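Local coordinates for acetyl-CoA hydrolase/transferase family protein (Porphyromonas gingivalis, PDB 2NVV) that probably transfers coenzyme A between an acyl-CoA and acetate or hydrolyses acetyl-CoA, as a zinc-binding member of the acetyl-CoA hydrolase/transferase family, at residues Leu253-Gly258 / Gly346-Asn351; Asn280-Val285 / Phe301-Ser306; Glu355-Gly360 / Val406-His411. All coordinates share one frame; numbering follows the deposited sequence.

Interaction 1: residues Leu253-Gly258 / Gly346-Asn351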
# COMPACT_ATOMS: atom_id res chain seq x y z
N LEU A 253 -9.83 19.50 -1.69
CA LEU A 253 -10.16 18.09 -1.93
C LEU A 253 -10.76 17.45 -0.68
O LEU A 253 -10.79 18.08 0.38
CB LEU A 253 -8.88 17.34 -2.32
CG LEU A 253 -8.57 16.99 -3.78
CD1 LEU A 253 -9.22 17.95 -4.72
CD2 LEU A 253 -7.06 17.00 -3.97
N PRO A 254 -11.27 16.21 -0.78
CA PRO A 254 -11.86 15.54 0.39
C PRO A 254 -10.77 15.28 1.41
O PRO A 254 -9.62 15.06 1.03
CB PRO A 254 -12.41 14.24 -0.19
CG PRO A 254 -12.71 14.59 -1.59
CD PRO A 254 -11.51 15.41 -2.00
N LEU A 255 -11.13 15.31 2.69
CA LEU A 255 -10.16 15.05 3.75
C LEU A 255 -10.44 13.82 4.57
O LEU A 255 -11.56 13.34 4.63
CB LEU A 255 -10.05 16.23 4.71
CG LEU A 255 -9.53 17.59 4.23
CD1 LEU A 255 -9.57 18.53 5.41
CD2 LEU A 255 -8.12 17.49 3.69
N GLN A 256 -9.39 13.31 5.19
CA GLN A 256 -9.48 12.15 6.06
C GLN A 256 -8.49 12.41 7.18
O GLN A 256 -7.34 12.82 6.94
CB GLN A 256 -9.12 10.87 5.32
CG GLN A 256 -9.14 9.62 6.19
CD GLN A 256 -7.85 9.41 6.94
OE1 GLN A 256 -6.75 9.55 6.39
NE2 GLN A 256 -7.96 9.05 8.22
N SER A 257 -8.94 12.21 8.42
CA SER A 257 -8.07 12.41 9.57
C SER A 257 -8.38 11.32 10.58
O SER A 257 -9.45 10.70 10.52
CB SER A 257 -8.34 13.77 10.21
OG SER A 257 -9.49 13.74 11.03
N GLY A 258 -7.44 11.07 11.48
CA GLY A 258 -7.67 10.06 12.49
C GLY A 258 -8.48 10.66 13.62
O GLY A 258 -9.11 11.70 13.48
N GLY A 346 -9.10 11.84 -4.82
CA GLY A 346 -7.94 12.62 -4.44
C GLY A 346 -8.02 13.03 -2.98
O GLY A 346 -7.73 14.18 -2.62
N VAL A 347 -8.44 12.09 -2.15
CA VAL A 347 -8.58 12.34 -0.73
C VAL A 347 -7.24 12.69 -0.10
O VAL A 347 -6.25 11.97 -0.30
CB VAL A 347 -9.13 11.10 -0.00
CG1 VAL A 347 -9.33 11.39 1.47
CG2 VAL A 347 -10.43 10.67 -0.63
N ILE A 348 -7.20 13.79 0.64
CA ILE A 348 -5.99 14.20 1.33
C ILE A 348 -6.08 13.53 2.69
O ILE A 348 -7.04 13.73 3.42
CB ILE A 348 -5.92 15.74 1.47
CG1 ILE A 348 -5.72 16.36 0.09
CG2 ILE A 348 -4.78 16.14 2.43
CD1 ILE A 348 -5.82 17.84 0.06
N THR A 349 -5.07 12.73 3.03
CA THR A 349 -5.07 11.99 4.29
C THR A 349 -4.09 12.53 5.32
O THR A 349 -2.95 12.86 5.00
CB THR A 349 -4.77 10.49 4.05
OG1 THR A 349 -3.46 10.33 3.53
CG2 THR A 349 -5.75 9.90 3.05
N ILE A 350 -4.55 12.60 6.57
CA ILE A 350 -3.76 13.09 7.69
C ILE A 350 -3.89 12.08 8.83
O ILE A 350 -4.96 11.92 9.41
CB ILE A 350 -4.27 14.46 8.16
CG1 ILE A 350 -4.55 15.35 6.95
CG2 ILE A 350 -3.23 15.13 9.06
CD1 ILE A 350 -5.56 16.43 7.21
N ASN A 351 -2.79 11.42 9.16
CA ASN A 351 -2.77 10.41 10.20
C ASN A 351 -1.64 10.63 11.18
O ASN A 351 -0.72 11.39 10.90
CB ASN A 351 -2.64 9.04 9.54
CG ASN A 351 -3.91 8.62 8.83
OD1 ASN A 351 -4.84 8.11 9.45
ND2 ASN A 351 -3.97 8.85 7.52
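Gln256 and Asn351 meet through their carboxamides, whose planes lie only 24° apart although the two side chains run at about a right angle to each other. Asn351 ND2 donates to Gln256 OE1 over 3.1 Å, on a lone pair in the plane of the acceptor carbonyl but bent at the donor; a weak bond from Gln256 NE2 to Asn351 OD1 runs the other way. Gln256 reaches this position because its chain leaves with CG opposite the backbone N and then bends at chi2 (-84°), which also lays OE1 against Thr349 CB. On the face that carries Leu255, Ile348 and Ile350 the packing between side chains is apolar: Leu255 and Ile348 lie side by side and point the same way, with Leu255 CD2 3.6 Å from Ile348 CB. Just before the strands Pro254 CB rests near Val347 CG2, and Gly346 closes helix 339-345 in a Schellman motif. The strands run parallel, Ile348 N donating to Pro254 O (2.8 Å), Gln256 N to Ile348 O (3.0 Å) and Ile350 N to Gln256 O (2.8 Å). Phe382 of helix 379-385 packs on Gln256 and Thr349, while Leu270 and Val266 of helix 261-272 meet Leu255 and Ile350. Gln256 also touches Glu284, the predicted catalytic residue, so the paired amides probably limit the rotation of a carboxamide bordering the active site, beside the predicted CoA-binding Gly258.

Interaction 2: residues Asn280-Val285 / Phe301-Ser306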
# COMPACT_ATOMS: atom_id res chain seq x y z
N ASN A 280 -15.35 18.93 2.42
CA ASN A 280 -16.07 17.71 2.73
C ASN A 280 -15.10 16.70 3.32
O ASN A 280 -13.90 16.79 3.10
CB ASN A 280 -16.69 17.11 1.47
CG ASN A 280 -17.67 18.05 0.79
OD1 ASN A 280 -17.44 18.50 -0.34
ND2 ASN A 280 -18.78 18.36 1.46
N MSE A 281 -15.63 15.76 4.08
CA MSE A 281 -14.82 14.71 4.69
C MSE A 281 -15.13 13.39 4.01
O MSE A 281 -16.27 13.14 3.62
CB MSE A 281 -15.17 14.53 6.18
CG MSE A 281 -14.99 15.75 7.06
SE MSE A 281 -13.16 16.23 7.25
CE MSE A 281 -12.54 14.74 8.37
N TYR A 282 -14.10 12.57 3.85
CA TYR A 282 -14.27 11.23 3.32
C TYR A 282 -13.34 10.47 4.25
O TYR A 282 -12.29 9.98 3.83
CB TYR A 282 -13.81 11.11 1.87
CG TYR A 282 -14.35 9.84 1.23
CD1 TYR A 282 -15.68 9.76 0.82
CD2 TYR A 282 -13.57 8.69 1.15
CE1 TYR A 282 -16.22 8.58 0.35
CE2 TYR A 282 -14.10 7.50 0.68
CZ TYR A 282 -15.43 7.45 0.28
OH TYR A 282 -15.96 6.25 -0.16
N THR A 283 -13.72 10.42 5.53
CA THR A 283 -12.94 9.76 6.58
C THR A 283 -13.44 8.38 6.99
O THR A 283 -14.26 7.75 6.31
CB THR A 283 -12.92 10.58 7.89
OG1 THR A 283 -14.20 11.18 8.10
CG2 THR A 283 -11.87 11.64 7.85
N GLU A 284 -12.91 7.91 8.11
CA GLU A 284 -13.28 6.65 8.70
C GLU A 284 -14.31 6.96 9.74
O GLU A 284 -15.45 6.49 9.65
CB GLU A 284 -12.09 5.99 9.37
CG GLU A 284 -11.21 5.18 8.46
CD GLU A 284 -9.95 4.71 9.16
OE1 GLU A 284 -9.06 5.54 9.41
OE2 GLU A 284 -9.87 3.51 9.47
N VAL A 285 -13.92 7.74 10.75
CA VAL A 285 -14.85 8.10 11.82
C VAL A 285 -15.09 9.61 11.96
O VAL A 285 -14.16 10.42 11.99
CB VAL A 285 -14.39 7.48 13.20
CG1 VAL A 285 -13.15 6.62 13.02
CG2 VAL A 285 -14.15 8.55 14.23
N PHE A 301 -20.15 18.42 4.15
CA PHE A 301 -20.66 17.06 4.16
C PHE A 301 -19.62 16.14 4.80
O PHE A 301 -18.43 16.45 4.83
CB PHE A 301 -20.93 16.62 2.72
CG PHE A 301 -21.42 15.22 2.58
CD1 PHE A 301 -22.77 14.92 2.76
CD2 PHE A 301 -20.53 14.19 2.31
CE1 PHE A 301 -23.22 13.60 2.67
CE2 PHE A 301 -20.98 12.87 2.23
CZ PHE A 301 -22.32 12.58 2.41
N ALA A 302 -20.08 15.01 5.31
CA ALA A 302 -19.15 14.07 5.91
C ALA A 302 -19.47 12.62 5.56
O ALA A 302 -20.55 12.12 5.84
CB ALA A 302 -19.13 14.24 7.41
N SER A 303 -18.52 11.95 4.92
CA SER A 303 -18.66 10.55 4.59
C SER A 303 -17.76 9.82 5.57
O SER A 303 -16.66 10.28 5.86
CB SER A 303 -18.20 10.28 3.17
OG SER A 303 -18.36 8.91 2.84
N GLY A 304 -18.22 8.71 6.11
CA GLY A 304 -17.42 7.96 7.05
C GLY A 304 -17.95 6.56 7.25
O GLY A 304 -18.84 6.12 6.53
N CYS A 305 -17.41 5.85 8.24
CA CYS A 305 -17.86 4.50 8.53
C CYS A 305 -18.63 4.51 9.84
O CYS A 305 -19.39 3.60 10.14
CB CYS A 305 -16.67 3.55 8.64
SG CYS A 305 -17.13 1.82 8.70
N SER A 306 -18.42 5.56 10.63
CA SER A 306 -19.10 5.67 11.91
C SER A 306 -19.20 7.12 12.35
O SER A 306 -18.41 7.97 11.96
CB SER A 306 -18.35 4.90 12.99
OG SER A 306 -17.18 5.62 13.38
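At Phe301 the O accepts from the N of Met281, a selenomethionine, at 3.0 Å, within two parallel strands that begin earlier; the Asn280 amide lies alongside Phe301 CB, its plane turned 68° from the Phe301 ring. Ala302 follows on the other face, where its CB lies 4.2 Å from Met281 CB. Ser303 bonds through both its N and its O. The N donates to Met281 O over 2.9 Å, and the O receives Thr283 N (3.0 Å) together with a weak bond from Thr283 OG1. With chi1 at -179°, Ser303 OG extends opposite its backbone N and lies beside Tyr282 CE1; OG itself bonds to Arg331, and Tyr282 OH to Tyr335 O. Gly304 then brings its CA 3.3 Å from Thr283 O in a CA-H...O contact. From Thr283 on, segment 280-285 departs from regular strand geometry through Glu284, and Ser306 N donates to Glu284 O at 3.3 Å. Ser306 resumes the parallel register with Val285 and sets its OG 3.4 Å from Val285 CB, that OG being hydrogen-bonded to Ser308 OG. Glu284, predicted to form the glutamyl-CoA thioester and bonded through OE2 to Asn337, thus sits just beyond the C-terminal end of strand 279-282, a position typical of active sites in parallel alpha/beta folds.

Interaction 3: residues Glu355-Gly360 / Val406-His411. With ZN (zinc ion), chain H.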
# COMPACT_ATOMS: atom_id res chain seq x y z
N GLU A 355 5.88 6.86 16.00
CA GLU A 355 7.24 7.29 15.78
C GLU A 355 7.52 7.31 14.27
O GLU A 355 6.80 6.70 13.49
CB GLU A 355 8.22 6.36 16.50
CG GLU A 355 8.51 5.06 15.79
CD GLU A 355 9.47 4.19 16.59
OE1 GLU A 355 10.15 4.73 17.49
OE2 GLU A 355 9.55 2.98 16.32
N ALA A 356 8.56 8.02 13.87
CA ALA A 356 8.95 8.12 12.47
C ALA A 356 10.47 8.16 12.42
O ALA A 356 11.10 8.54 13.41
CB ALA A 356 8.38 9.39 11.86
N ASP A 357 11.06 7.75 11.31
CA ASP A 357 12.51 7.83 11.21
C ASP A 357 12.90 8.85 10.15
O ASP A 357 12.07 9.29 9.36
CB ASP A 357 13.16 6.46 10.92
CG ASP A 357 12.74 5.85 9.61
OD1 ASP A 357 12.61 6.59 8.61
OD2 ASP A 357 12.55 4.61 9.57
N ILE A 358 14.17 9.23 10.16
CA ILE A 358 14.69 10.24 9.24
C ILE A 358 14.57 9.94 7.74
O ILE A 358 14.90 10.78 6.91
CB ILE A 358 16.17 10.56 9.59
CG1 ILE A 358 16.98 9.27 9.71
CG2 ILE A 358 16.22 11.33 10.93
CD1 ILE A 358 18.46 9.48 10.07
N PHE A 359 14.09 8.75 7.39
CA PHE A 359 13.96 8.43 5.98
C PHE A 359 12.51 8.39 5.51
O PHE A 359 12.22 7.99 4.37
CB PHE A 359 14.68 7.11 5.69
CG PHE A 359 16.14 7.17 5.98
CD1 PHE A 359 16.67 6.51 7.08
CD2 PHE A 359 16.98 7.97 5.20
CE1 PHE A 359 18.03 6.64 7.41
CE2 PHE A 359 18.34 8.11 5.51
CZ PHE A 359 18.86 7.44 6.63
N GLY A 360 11.60 8.82 6.38
CA GLY A 360 10.19 8.88 6.04
C GLY A 360 9.34 7.66 6.31
O GLY A 360 8.22 7.57 5.82
N VAL A 406 13.40 8.76 15.13
CA VAL A 406 14.50 7.87 15.39
C VAL A 406 15.27 7.50 14.12
O VAL A 406 14.78 7.72 13.01
CB VAL A 406 13.96 6.58 16.03
CG1 VAL A 406 13.30 6.89 17.37
CG2 VAL A 406 12.96 5.93 15.10
N PRO A 407 16.47 6.93 14.26
CA PRO A 407 17.27 6.54 13.10
C PRO A 407 16.49 5.58 12.20
O PRO A 407 16.44 5.75 10.98
CB PRO A 407 18.49 5.87 13.72
CG PRO A 407 18.66 6.63 15.02
CD PRO A 407 17.24 6.75 15.51
N MSE A 408 15.88 4.57 12.83
CA MSE A 408 15.06 3.58 12.13
C MSE A 408 13.88 3.23 13.02
O MSE A 408 14.05 3.08 14.23
CB MSE A 408 15.85 2.31 11.84
CG MSE A 408 15.12 1.33 10.94
SE MSE A 408 15.91 -0.45 10.85
CE MSE A 408 17.23 -0.19 9.45
N VAL A 409 12.68 3.13 12.44
CA VAL A 409 11.49 2.79 13.23
C VAL A 409 11.57 1.32 13.65
O VAL A 409 11.90 0.44 12.84
CB VAL A 409 10.16 3.05 12.44
CG1 VAL A 409 9.92 4.53 12.29
CG2 VAL A 409 10.20 2.39 11.09
N ALA A 410 11.26 1.05 14.92
CA ALA A 410 11.29 -0.29 15.48
C ALA A 410 10.23 -1.20 14.85
O ALA A 410 10.24 -2.41 15.08
CB ALA A 410 11.10 -0.24 16.99
N HIS A 411 9.33 -0.61 14.08
CA HIS A 411 8.28 -1.36 13.40
C HIS A 411 7.80 -0.54 12.22
O HIS A 411 7.38 0.60 12.40
CB HIS A 411 7.10 -1.61 14.34
CG HIS A 411 6.04 -2.47 13.75
ND1 HIS A 411 6.19 -3.83 13.59
CD2 HIS A 411 4.82 -2.17 13.24
CE1 HIS A 411 5.12 -4.33 13.00
NE2 HIS A 411 4.27 -3.34 12.78
ZN ZN H . 2.50 -3.71 11.31
O HOH W 1 3.52 -3.62 9.38
O HOH W 2 1.21 -3.52 13.31
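Glu355 OE2 accepts two hydrogen bonds: Ala410 N donates to it over 2.9 Å, from above the carboxylate plane (37° out of it), and Asn363 ND2 adds a second. The side chain reaches across with CG set between its own backbone N and carbonyl carbon (chi1 80°) and is extended beyond, so that CG passes Val409 CG1 at 3.8 Å while OE1 faces the methyls of Val406. A second carboxylate holds the same loop one residue earlier. Asp357 OD2 accepts Val409 N at 3.2 Å on its anti lone pair, and Val409 CG2 packs beside that oxygen at 3.6 Å. The other oxygen, OD1, takes Phe359 N at 2.9 Å in an Asx turn and also bonds to Asn361 ND2; this turn and the type I turn from Asp357 to Gly360 follow strand 355-357 directly, consistent with a defined exit from it. Backbone pairing is brief and rests on Val406 N, which donates to Ala356 O over 2.9 Å. Outside the two segments, His479 of helix 477-484 packs on Glu355, Val406 and Ala410, and Leu456 and Tyr459 of helix 453-459 cover Ile358 and Pro407. After Ala410 the chain delivers His411, whose NE2 binds zinc at 2.3 Å. Two waters, Asp413, and Glu416 and His417 of the second subunit complete the site, and the His411 ring stacks on His366. Two acidic side chains binding consecutive backbone N-H groups hold residues 409-410 to the strand, which is consistent with a fixed approach of His411 to a metal shared between the subunits.

Interactions 1 and 2 are neighbours, their centres 10 Å apart and their strands joined by backbone bonds between Leu255 and both Asn280 and Tyr282, so that strand 255-257 lies between strands 279-282 and 348-352. Along the chain, interaction 2 is nested inside the loop that interaction 1 closes. Interaction 3 comes later in series: strand 355-357 follows strand 348-352, yet its contact centre lies about 22 Å from interaction 1 and about 30 Å from interaction 2, in a separate mixed sheet. The first two contacts thus frame the predicted catalytic and CoA-binding region, whereas the third belongs to the zinc site at the subunit interface.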